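Glutathione S-transferase (Natrialba magadii ATCC 43099, PDB 6GZF) probably acts as a glutathione transferase of the Xi class, the class of glutathionyl-hydroquinone reductases, in a haloalkaliphilic archaeon. Local coordinates at residues D81-S86 with T159-F164; H110-D115 with E141-V146; D170-G175 with K179-I184. All coordinates share one frame; numbering follows the deposited sequence.

Interaction 1. Residues D81-S86 with T159-F164; sequences DAISVS and TEFDEF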
loop_
_atom_site.group_PDB
_atom_site.type_symbol
_atom_site.label_atom_id
_atom_site.label_comp_id
_atom_site.label_asym_id
_atom_site.label_seq_id
_atom_site.Cartn_x
_atom_site.Cartn_y
_atom_site.Cartn_z
ATOM N N ASP A 81 -26.923 -9.711 -25.782
ATOM C CA ASP A 81 -28.290 -10.045 -26.160
ATOM C C ASP A 81 -28.560 -11.535 -25.979
ATOM O O ASP A 81 -29.675 -11.939 -25.648
ATOM C CB ASP A 81 -28.561 -9.640 -27.611
ATOM C CG ASP A 81 -28.588 -8.137 -27.801
ATOM O OD1 ASP A 81 -28.943 -7.421 -26.842
ATOM O OD2 ASP A 81 -28.258 -7.671 -28.912
ATOM N N ALA A 82 -27.529 -12.346 -26.191
ATOM C CA ALA A 82 -27.666 -13.793 -26.107
ATOM C C ALA A 82 -27.549 -14.294 -24.671
ATOM O O ALA A 82 -28.287 -15.185 -24.251
ATOM C CB ALA A 82 -26.628 -14.472 -26.987
ATOM N N ILE A 83 -26.621 -13.719 -23.916
ATOM C CA ILE A 83 -26.382 -14.171 -22.552
ATOM C C ILE A 83 -26.636 -13.059 -21.539
ATOM O O ILE A 83 -25.910 -12.065 -21.490
ATOM C CB ILE A 83 -24.948 -14.705 -22.389
ATOM C CG1 ILE A 83 -24.678 -15.795 -23.429
ATOM C CG2 ILE A 83 -24.735 -15.237 -20.981
ATOM C CD1 ILE A 83 -23.235 -16.228 -23.514
ATOM N N SER A 84 -27.678 -13.238 -20.733
ATOM C CA SER A 84 -28.056 -12.255 -19.725
ATOM C C SER A 84 -27.094 -12.277 -18.542
ATOM O O SER A 84 -26.350 -13.241 -18.355
ATOM C CB SER A 84 -29.486 -12.507 -19.248
ATOM O OG SER A 84 -29.613 -13.801 -18.685
ATOM N N VAL A 85 -27.114 -11.217 -17.740
ATOM C CA VAL A 85 -26.158 -11.086 -16.647
ATOM C C VAL A 85 -26.754 -10.395 -15.416
ATOM O O VAL A 85 -27.527 -9.443 -15.531
ATOM C CB VAL A 85 -24.896 -10.314 -17.113
ATOM C CG1 VAL A 85 -25.262 -8.924 -17.619
ATOM C CG2 VAL A 85 -23.863 -10.235 -16.001
ATOM N N SER A 86 -26.404 -10.906 -14.239
ATOM C CA SER A 86 -26.758 -10.268 -12.978
ATOM C C SER A 86 -25.492 -9.825 -12.250
ATOM O O SER A 86 -24.487 -10.535 -12.256
ATOM C CB SER A 86 -27.576 -11.214 -12.096
ATOM O OG SER A 86 -28.854 -11.461 -12.656
ATOM N N THR A 159 -15.560 -19.697 -28.336
ATOM C CA THR A 159 -15.495 -20.672 -29.420
ATOM C C THR A 159 -16.790 -21.437 -29.689
ATOM O O THR A 159 -16.852 -22.227 -30.631
ATOM C CB THR A 159 -14.387 -21.709 -29.148
ATOM O OG1 THR A 159 -14.693 -22.434 -27.950
ATOM C CG2 THR A 159 -13.041 -21.023 -28.989
ATOM N N GLU A 160 -17.822 -21.209 -28.883
ATOM C CA GLU A 160 -19.019 -22.044 -28.966
ATOM C C GLU A 160 -20.310 -21.282 -29.279
ATOM O O GLU A 160 -21.315 -21.894 -29.644
ATOM C CB GLU A 160 -19.197 -22.824 -27.662
ATOM C CG GLU A 160 -17.967 -23.615 -27.235
ATOM C CD GLU A 160 -17.551 -24.653 -28.261
ATOM O OE1 GLU A 160 -18.306 -25.626 -28.465
ATOM O OE2 GLU A 160 -16.467 -24.496 -28.864
ATOM N N PHE A 161 -20.290 -19.960 -29.141
ATOM C CA PHE A 161 -21.493 -19.156 -29.361
ATOM C C PHE A 161 -21.432 -18.324 -30.642
ATOM O O PHE A 161 -21.939 -17.202 -30.682
ATOM C CB PHE A 161 -21.739 -18.229 -28.166
ATOM C CG PHE A 161 -22.225 -18.938 -26.932
ATOM C CD1 PHE A 161 -21.326 -19.460 -26.017
ATOM C CD2 PHE A 161 -23.581 -19.075 -26.684
ATOM C CE1 PHE A 161 -21.770 -20.110 -24.878
ATOM C CE2 PHE A 161 -24.032 -19.723 -25.549
ATOM C CZ PHE A 161 -23.124 -20.241 -24.645
ATOM N N ASP A 162 -20.820 -18.874 -31.687
ATOM C CA ASP A 162 -20.627 -18.141 -32.938
ATOM C C ASP A 162 -21.936 -17.819 -33.657
ATOM O O ASP A 162 -22.006 -16.865 -34.431
ATOM C CB ASP A 162 -19.712 -18.929 -33.880
ATOM C CG ASP A 162 -18.241 -18.667 -33.618
ATOM O OD1 ASP A 162 -17.906 -17.554 -33.162
ATOM O OD2 ASP A 162 -17.420 -19.574 -33.870
ATOM N N GLU A 163 -22.966 -18.617 -33.400
ATOM C CA GLU A 163 -24.247 -18.450 -34.076
ATOM C C GLU A 163 -24.998 -17.219 -33.574
ATOM O O GLU A 163 -25.838 -16.660 -34.280
ATOM C CB GLU A 163 -25.105 -19.707 -33.892
ATOM C CG GLU A 163 -26.427 -19.692 -34.644
ATOM C CD GLU A 163 -27.099 -21.051 -34.669
ATOM O OE1 GLU A 163 -26.379 -22.072 -34.653
ATOM O OE2 GLU A 163 -28.346 -21.100 -34.701
ATOM N N PHE A 164 -24.679 -16.785 -32.359
ATOM C CA PHE A 164 -25.450 -15.732 -31.707
ATOM C C PHE A 164 -24.618 -14.492 -31.392
ATOM O O PHE A 164 -25.141 -13.498 -30.889
ATOM C CB PHE A 164 -26.084 -16.279 -30.429
ATOM C CG PHE A 164 -26.742 -17.616 -30.612
ATOM C CD1 PHE A 164 -28.010 -17.709 -31.160
ATOM C CD2 PHE A 164 -26.086 -18.782 -30.249
ATOM C CE1 PHE A 164 -28.617 -18.937 -31.334
ATOM C CE2 PHE A 164 -26.688 -20.013 -30.422
ATOM C CZ PHE A 164 -27.955 -20.090 -30.965
#
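Ile83 swings CG1 to the position opposite its carbonyl carbon and extends to CD1 in a fully drawn-out chain (chi1 -55°, chi2 170°), while Phe161 sets its CG likewise opposite its own carbonyl carbon and turns its ring broadside to that methyl. The result is a textbook CH-pi contact: Ile83 CD1 sits over the centre of the Phe161 ring, 4.1 Å from the centroid and only 9° from the ring normal. The two side chains cross at about a right angle, so the isoleucine meets the aromatic face end-on, with CD1 as its touching atom.

The neighbouring pair is simpler. Ala82 CB lies 3.9 Å from Phe164 CB, a meeting of aliphatic carbons in which the phenyl ring takes no part, since Phe164 starts toward the other segment and then carries its ring away. One face of that ring is covered near its rim by CB of the adjacent Glu163. A turn keeps the two phenylalanines together on one side of the contact, with Phe164 N bonded to Phe161 O at 3.2 Å.

Residues 81-86 lead from helix 65-77 into strand 84-87, closing the beta-alpha-beta crossover of the thioredoxin-like domain, whereas 159-164 run on from the end of helix 150-159. Val41 also packs on Phe161, and Arg74 binds the Ile83 carbonyl. No hydrogen bond or charge pair joins the two segments, so their mutual hold rests on dispersion and the exclusion of water, and depends on shape rather than on polar direction.

Interaction 2. Residues H110-D115 with E141-V146; sequences HVHDVD and EEDTIV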
loop_
_atom_site.group_PDB
_atom_site.type_symbol
_atom_site.label_atom_id
_atom_site.label_comp_id
_atom_site.label_asym_id
_atom_site.label_seq_id
_atom_site.Cartn_x
_atom_site.Cartn_y
_atom_site.Cartn_z
ATOM N N HIS A 110 -31.919 -12.432 -11.556
ATOM C CA HIS A 110 -32.940 -12.506 -12.598
ATOM C C HIS A 110 -33.627 -13.867 -12.675
ATOM O O HIS A 110 -34.729 -13.979 -13.211
ATOM C CB HIS A 110 -32.329 -12.169 -13.961
ATOM C CG HIS A 110 -31.880 -10.747 -14.092
ATOM N ND1 HIS A 110 -30.683 -10.294 -13.581
ATOM C CD2 HIS A 110 -32.469 -9.677 -14.676
ATOM C CE1 HIS A 110 -30.553 -9.006 -13.847
ATOM N NE2 HIS A 110 -31.623 -8.607 -14.510
ATOM N N VAL A 111 -32.982 -14.897 -12.140
ATOM C CA VAL A 111 -33.504 -16.254 -12.263
ATOM C C VAL A 111 -34.467 -16.623 -11.135
ATOM O O VAL A 111 -35.637 -16.910 -11.386
ATOM C CB VAL A 111 -32.362 -17.286 -12.311
ATOM C CG1 VAL A 111 -32.926 -18.692 -12.396
ATOM C CG2 VAL A 111 -31.457 -17.008 -13.501
ATOM N N HIS A 112 -33.983 -16.616 -9.895
ATOM C CA HIS A 112 -34.804 -17.055 -8.769
ATOM C C HIS A 112 -35.010 -15.976 -7.709
ATOM O O HIS A 112 -35.622 -16.235 -6.672
ATOM C CB HIS A 112 -34.188 -18.297 -8.121
ATOM C CG HIS A 112 -34.241 -19.516 -8.986
ATOM N ND1 HIS A 112 -35.422 -20.022 -9.487
ATOM C CD2 HIS A 112 -33.259 -20.330 -9.442
ATOM C CE1 HIS A 112 -35.164 -21.096 -10.213
ATOM N NE2 HIS A 112 -33.861 -21.303 -10.203
ATOM N N ASP A 113 -34.503 -14.774 -7.977
ATOM C CA ASP A 113 -34.647 -13.636 -7.069
ATOM C C ASP A 113 -34.158 -13.978 -5.663
ATOM O O ASP A 113 -34.871 -13.786 -4.677
ATOM C CB ASP A 113 -36.106 -13.165 -7.026
ATOM C CG ASP A 113 -36.268 -11.825 -6.334
ATOM O OD1 ASP A 113 -35.291 -11.048 -6.298
ATOM O OD2 ASP A 113 -37.374 -11.549 -5.822
ATOM N N VAL A 114 -32.939 -14.498 -5.577
ATOM C CA VAL A 114 -32.373 -14.899 -4.295
ATOM C C VAL A 114 -31.684 -13.729 -3.599
ATOM O O VAL A 114 -31.230 -12.787 -4.248
ATOM C CB VAL A 114 -31.369 -16.056 -4.461
ATOM C CG1 VAL A 114 -32.064 -17.280 -5.035
ATOM C CG2 VAL A 114 -30.211 -15.635 -5.349
ATOM N N ASP A 115 -31.617 -13.795 -2.274
ATOM C CA ASP A 115 -30.934 -12.775 -1.491
ATOM C C ASP A 115 -29.423 -12.917 -1.628
ATOM O O ASP A 115 -28.705 -11.928 -1.765
ATOM C CB ASP A 115 -31.339 -12.862 -0.019
ATOM C CG ASP A 115 -32.817 -12.606 0.196
ATOM O OD1 ASP A 115 -33.364 -11.688 -0.452
ATOM O OD2 ASP A 115 -33.431 -13.324 1.014
ATOM N N GLU A 141 -32.653 -23.888 -18.324
ATOM C CA GLU A 141 -33.443 -25.042 -18.740
ATOM C C GLU A 141 -33.323 -26.189 -17.739
ATOM O O GLU A 141 -34.330 -26.718 -17.270
ATOM C CB GLU A 141 -33.020 -25.511 -20.133
ATOM C CG GLU A 141 -33.949 -26.550 -20.740
ATOM C CD GLU A 141 -34.901 -25.956 -21.763
ATOM O OE1 GLU A 141 -34.435 -25.200 -22.643
ATOM O OE2 GLU A 141 -36.115 -26.240 -21.686
ATOM N N GLU A 142 -32.091 -26.568 -17.412
ATOM C CA GLU A 142 -31.855 -27.619 -16.427
ATOM C C GLU A 142 -31.873 -27.055 -15.011
ATOM O O GLU A 142 -31.858 -27.807 -14.036
ATOM C CB GLU A 142 -30.525 -28.328 -16.689
ATOM C CG GLU A 142 -30.657 -29.646 -17.433
ATOM C CD GLU A 142 -29.425 -30.519 -17.290
ATOM O OE1 GLU A 142 -28.879 -30.598 -16.169
ATOM O OE2 GLU A 142 -29.003 -31.125 -18.299
ATOM N N ASP A 143 -31.901 -25.727 -14.914
ATOM C CA ASP A 143 -31.955 -25.022 -13.634
ATOM C C ASP A 143 -30.803 -25.432 -12.719
ATOM O O ASP A 143 -31.022 -25.936 -11.618
ATOM C CB ASP A 143 -33.299 -25.270 -12.942
ATOM C CG ASP A 143 -33.559 -24.299 -11.807
ATOM O OD1 ASP A 143 -33.164 -23.120 -11.931
ATOM O OD2 ASP A 143 -34.160 -24.713 -10.794
ATOM N N THR A 144 -29.577 -25.210 -13.185
ATOM C CA THR A 144 -28.388 -25.589 -12.427
ATOM C C THR A 144 -27.146 -24.847 -12.919
ATOM O O THR A 144 -27.189 -24.148 -13.932
ATOM C CB THR A 144 -28.128 -27.106 -12.511
ATOM O OG1 THR A 144 -27.041 -27.458 -11.645
ATOM C CG2 THR A 144 -27.793 -27.511 -13.938
ATOM N N ILE A 145 -26.043 -25.005 -12.195
ATOM C CA ILE A 145 -24.781 -24.376 -12.572
ATOM C C ILE A 145 -24.065 -25.172 -13.656
ATOM O O ILE A 145 -23.713 -26.334 -13.452
ATOM C CB ILE A 145 -23.833 -24.228 -11.366
ATOM C CG1 ILE A 145 -24.500 -23.431 -10.245
ATOM C CG2 ILE A 145 -22.534 -23.562 -11.792
ATOM C CD1 ILE A 145 -23.666 -23.337 -8.984
ATOM N N VAL A 146 -23.849 -24.545 -14.809
ATOM C CA VAL A 146 -23.096 -25.180 -15.883
ATOM C C VAL A 146 -21.606 -25.160 -15.559
ATOM O O VAL A 146 -20.995 -26.207 -15.345
ATOM C CB VAL A 146 -23.333 -24.492 -17.244
ATOM C CG1 VAL A 146 -22.334 -24.994 -18.280
ATOM C CG2 VAL A 146 -24.753 -24.730 -17.716
#
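His112 NE2 donates to Asp143 OD1 across 2.6 Å, with an N-H...O angle of 154°. The carboxylate receives it through the syn lone pair of OD1, and that oxygen lies close to the plane of the imidazole, at its edge. The two flat groups are nevertheless twisted, their planes 67° apart, as the side chains reach for each other from opposite directions. With CG turned opposite the backbone N (chi1 -165°), Asp143 brings its carboxylate round to the histidine.

Val111 CG1 lies over one face of the imidazole, offset toward the rim, 3.4 Å above its plane. A second tier fixes the turn itself: the carboxylate of Asp109 accepts the backbone N-H groups of Val111, His112 and Val114. Arg123 of helix 117-124 touches His112 and makes a long, weak ion pair with Asp143 OD2. Without the carboxylate, as with an alanine at Asp143, His112 NE2 would probably lose this acceptor and the imidazole would be freer to turn.

Asp143 adopts positive phi and, with Thr144, faces Asp139 in a G1 beta bulge, at the hairpin joining strands 136-139 and 144-147. This is the antiparallel half of a thioredoxin-like fold, tied here at the surface to the loop before helix 117-124.

Interaction 3. Residues D170-G175 with K179-I184; sequences DLYPEG and KVDQII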
loop_
_atom_site.group_PDB
_atom_site.type_symbol
_atom_site.label_atom_id
_atom_site.label_comp_id
_atom_site.label_asym_id
_atom_site.label_seq_id
_atom_site.Cartn_x
_atom_site.Cartn_y
_atom_site.Cartn_z
ATOM N N ASP A 170 -12.323 -13.158 -33.086
ATOM C CA ASP A 170 -11.800 -14.482 -32.776
ATOM C C ASP A 170 -10.628 -14.381 -31.802
ATOM O O ASP A 170 -9.477 -14.227 -32.210
ATOM C CB ASP A 170 -11.382 -15.193 -34.067
ATOM C CG ASP A 170 -11.009 -16.645 -33.846
ATOM O OD1 ASP A 170 -11.333 -17.195 -32.772
ATOM O OD2 ASP A 170 -10.405 -17.242 -34.760
ATOM N N LEU A 171 -10.934 -14.472 -30.510
ATOM C CA LEU A 171 -9.934 -14.299 -29.460
ATOM C C LEU A 171 -9.186 -15.596 -29.159
ATOM O O LEU A 171 -8.508 -15.713 -28.137
ATOM C CB LEU A 171 -10.592 -13.768 -28.186
ATOM C CG LEU A 171 -11.455 -12.517 -28.359
ATOM C CD1 LEU A 171 -12.310 -12.277 -27.126
ATOM C CD2 LEU A 171 -10.588 -11.305 -28.660
ATOM N N TYR A 172 -9.323 -16.567 -30.053
ATOM C CA TYR A 172 -8.593 -17.826 -29.955
ATOM C C TYR A 172 -8.340 -18.348 -31.367
ATOM O O TYR A 172 -8.801 -19.431 -31.726
ATOM C CB TYR A 172 -9.384 -18.836 -29.119
ATOM C CG TYR A 172 -8.646 -20.104 -28.751
ATOM C CD1 TYR A 172 -7.486 -20.064 -27.988
ATOM C CD2 TYR A 172 -9.133 -21.346 -29.137
ATOM C CE1 TYR A 172 -6.821 -21.226 -27.642
ATOM C CE2 TYR A 172 -8.476 -22.511 -28.794
ATOM C CZ TYR A 172 -7.321 -22.445 -28.046
ATOM O OH TYR A 172 -6.661 -23.604 -27.703
ATOM N N PRO A 173 -7.597 -17.570 -32.175
ATOM C CA PRO A 173 -7.512 -17.806 -33.619
ATOM C C PRO A 173 -6.562 -18.929 -34.016
ATOM O O PRO A 173 -5.666 -19.292 -33.256
ATOM C CB PRO A 173 -7.007 -16.464 -34.149
ATOM C CG PRO A 173 -6.134 -15.958 -33.058
ATOM C CD PRO A 173 -6.738 -16.444 -31.759
ATOM N N GLU A 174 -6.770 -19.462 -35.215
ATOM C CA GLU A 174 -5.943 -20.534 -35.753
ATOM C C GLU A 174 -4.493 -20.087 -35.915
ATOM O O GLU A 174 -4.221 -19.019 -36.460
ATOM C CB GLU A 174 -6.506 -21.006 -37.098
ATOM C CG GLU A 174 -5.478 -21.621 -38.036
ATOM C CD GLU A 174 -5.838 -21.432 -39.498
ATOM O OE1 GLU A 174 -6.717 -20.595 -39.796
ATOM O OE2 GLU A 174 -5.236 -22.118 -40.351
ATOM N N GLY A 175 -3.569 -20.911 -35.433
ATOM C CA GLY A 175 -2.153 -20.616 -35.538
ATOM C C GLY A 175 -1.602 -19.936 -34.300
ATOM O O GLY A 175 -0.388 -19.832 -34.126
ATOM N N LYS A 179 0.058 -21.046 -28.400
ATOM C CA LYS A 179 0.755 -20.000 -27.661
ATOM C C LYS A 179 -0.185 -19.306 -26.679
ATOM O O LYS A 179 0.210 -18.977 -25.560
ATOM C CB LYS A 179 1.366 -18.978 -28.622
ATOM C CG LYS A 179 2.016 -17.784 -27.935
ATOM C CD LYS A 179 3.183 -18.208 -27.056
ATOM C CE LYS A 179 4.426 -18.499 -27.880
ATOM N NZ LYS A 179 5.566 -18.946 -27.031
ATOM N N VAL A 180 -1.425 -19.089 -27.105
ATOM C CA VAL A 180 -2.436 -18.479 -26.248
ATOM C C VAL A 180 -2.676 -19.342 -25.015
ATOM O O VAL A 180 -2.736 -18.836 -23.895
ATOM C CB VAL A 180 -3.769 -18.269 -26.997
ATOM C CG1 VAL A 180 -4.849 -17.787 -26.041
ATOM C CG2 VAL A 180 -3.584 -17.281 -28.135
ATOM N N ASP A 181 -2.794 -20.649 -25.228
ATOM C CA ASP A 181 -2.959 -21.593 -24.129
ATOM C C ASP A 181 -1.722 -21.617 -23.236
ATOM O O ASP A 181 -1.812 -21.903 -22.043
ATOM C CB ASP A 181 -3.252 -22.996 -24.664
ATOM C CG ASP A 181 -4.578 -23.079 -25.395
ATOM O OD1 ASP A 181 -5.554 -22.453 -24.930
ATOM O OD2 ASP A 181 -4.647 -23.768 -26.434
ATOM N N GLN A 182 -0.566 -21.313 -23.822
ATOM C CA GLN A 182 0.687 -21.305 -23.077
ATOM C C GLN A 182 0.789 -20.083 -22.169
ATOM O O GLN A 182 1.134 -20.201 -20.993
ATOM C CB GLN A 182 1.881 -21.339 -24.033
ATOM C CG GLN A 182 3.222 -21.493 -23.334
ATOM C CD GLN A 182 4.395 -21.155 -24.234
ATOM O OE1 GLN A 182 4.592 -19.997 -24.607
ATOM N NE2 GLN A 182 5.181 -22.165 -24.588
ATOM N N ILE A 183 0.489 -18.913 -22.725
ATOM C CA ILE A 183 0.590 -17.659 -21.983
ATOM C C ILE A 183 -0.377 -17.630 -20.803
ATOM O O ILE A 183 -0.015 -17.205 -19.705
ATOM C CB ILE A 183 0.322 -16.445 -22.894
ATOM C CG1 ILE A 183 1.365 -16.378 -24.009
ATOM C CG2 ILE A 183 0.340 -15.154 -22.090
ATOM C CD1 ILE A 183 1.183 -15.208 -24.940
ATOM N N ILE A 184 -1.604 -18.087 -21.038
ATOM C CA ILE A 184 -2.617 -18.159 -19.989
ATOM C C ILE A 184 -2.138 -19.022 -18.824
ATOM O O ILE A 184 -2.317 -18.667 -17.659
ATOM C CB ILE A 184 -3.949 -18.722 -20.528
ATOM C CG1 ILE A 184 -4.557 -17.766 -21.556
ATOM C CG2 ILE A 184 -4.933 -18.964 -19.393
ATOM C CD1 ILE A 184 -5.728 -18.351 -22.316
HETATM O O HOH W 1 0.120 -21.268 -31.408
#
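Tyr172 and Asp181 illustrate how two side chains that begin by pointing past each other can still meet. Tyr172 places CG opposite its backbone N (chi1 -171°), which carries the ring across to the first turns of helix 177-192. Asp181 does the converse, setting CG opposite its carbonyl carbon and beside its own N (chi1 -65°), which folds the carboxylate back toward the tyrosine. The phenol OH of Tyr172 donates to Asp181 OD2; the modelled 2.4 Å is shorter than a normal hydrogen bond, and its exact length is doubtful at this resolution. OD2 lies at the ring edge near its plane, although ring and carboxylate planes are inclined by 50°. The other oxygen, OD1, forms a salt bridge with Arg155, whose guanidinium also makes a cation-pi contact with the Tyr172 ring. Arg155 thus probably offsets the charge of the carboxylate that accepts the phenol.

One residue earlier, Val180 points toward the loop and sets CG1 4.0 Å from Tyr172 CD1, at the ring edge. The same ring is therefore met at its edge by a methyl and, at its hydroxyl end, by a carboxylate. A water adds a further link: its oxygen lies 3.1 Å from Gly175 O, to which it donates, and 3.0 Å from Lys179 N, from which it accepts. On the outer side of the helix Lys179 curls back so that NZ donates to Gln182 OE1.

The loop 170-175 thus lies along the start of helix 177-192, wedged between helix 150-159, where Asp158 and Thr159 touch Tyr172, and helix 238-247, where Ile241 packs on Leu171.

In the fold
Taken together, the three interactions show contacts of different span within a two-domain fold. Interactions 1 and 2, with centres about 17 Å apart, both reach the four-stranded sheet, and interaction 2 is nested within the chain loop that interaction 1 closes; they touch through Ser86 OG and His110 ND1, a probable hydrogen bond. Interaction 3 follows in series, its centre about 20 Å from that of interaction 1, and Thr159 CG2 packs on Tyr172 CD2 at 3.9 Å. Interactions 2 and 3 stay apart, about 17 Å between nearest atoms. All lie away from the predicted nucleophile Cys64, and read as structural contacts: packing in interaction 1, side-chain hydrogen bonds in interactions 2 and 3.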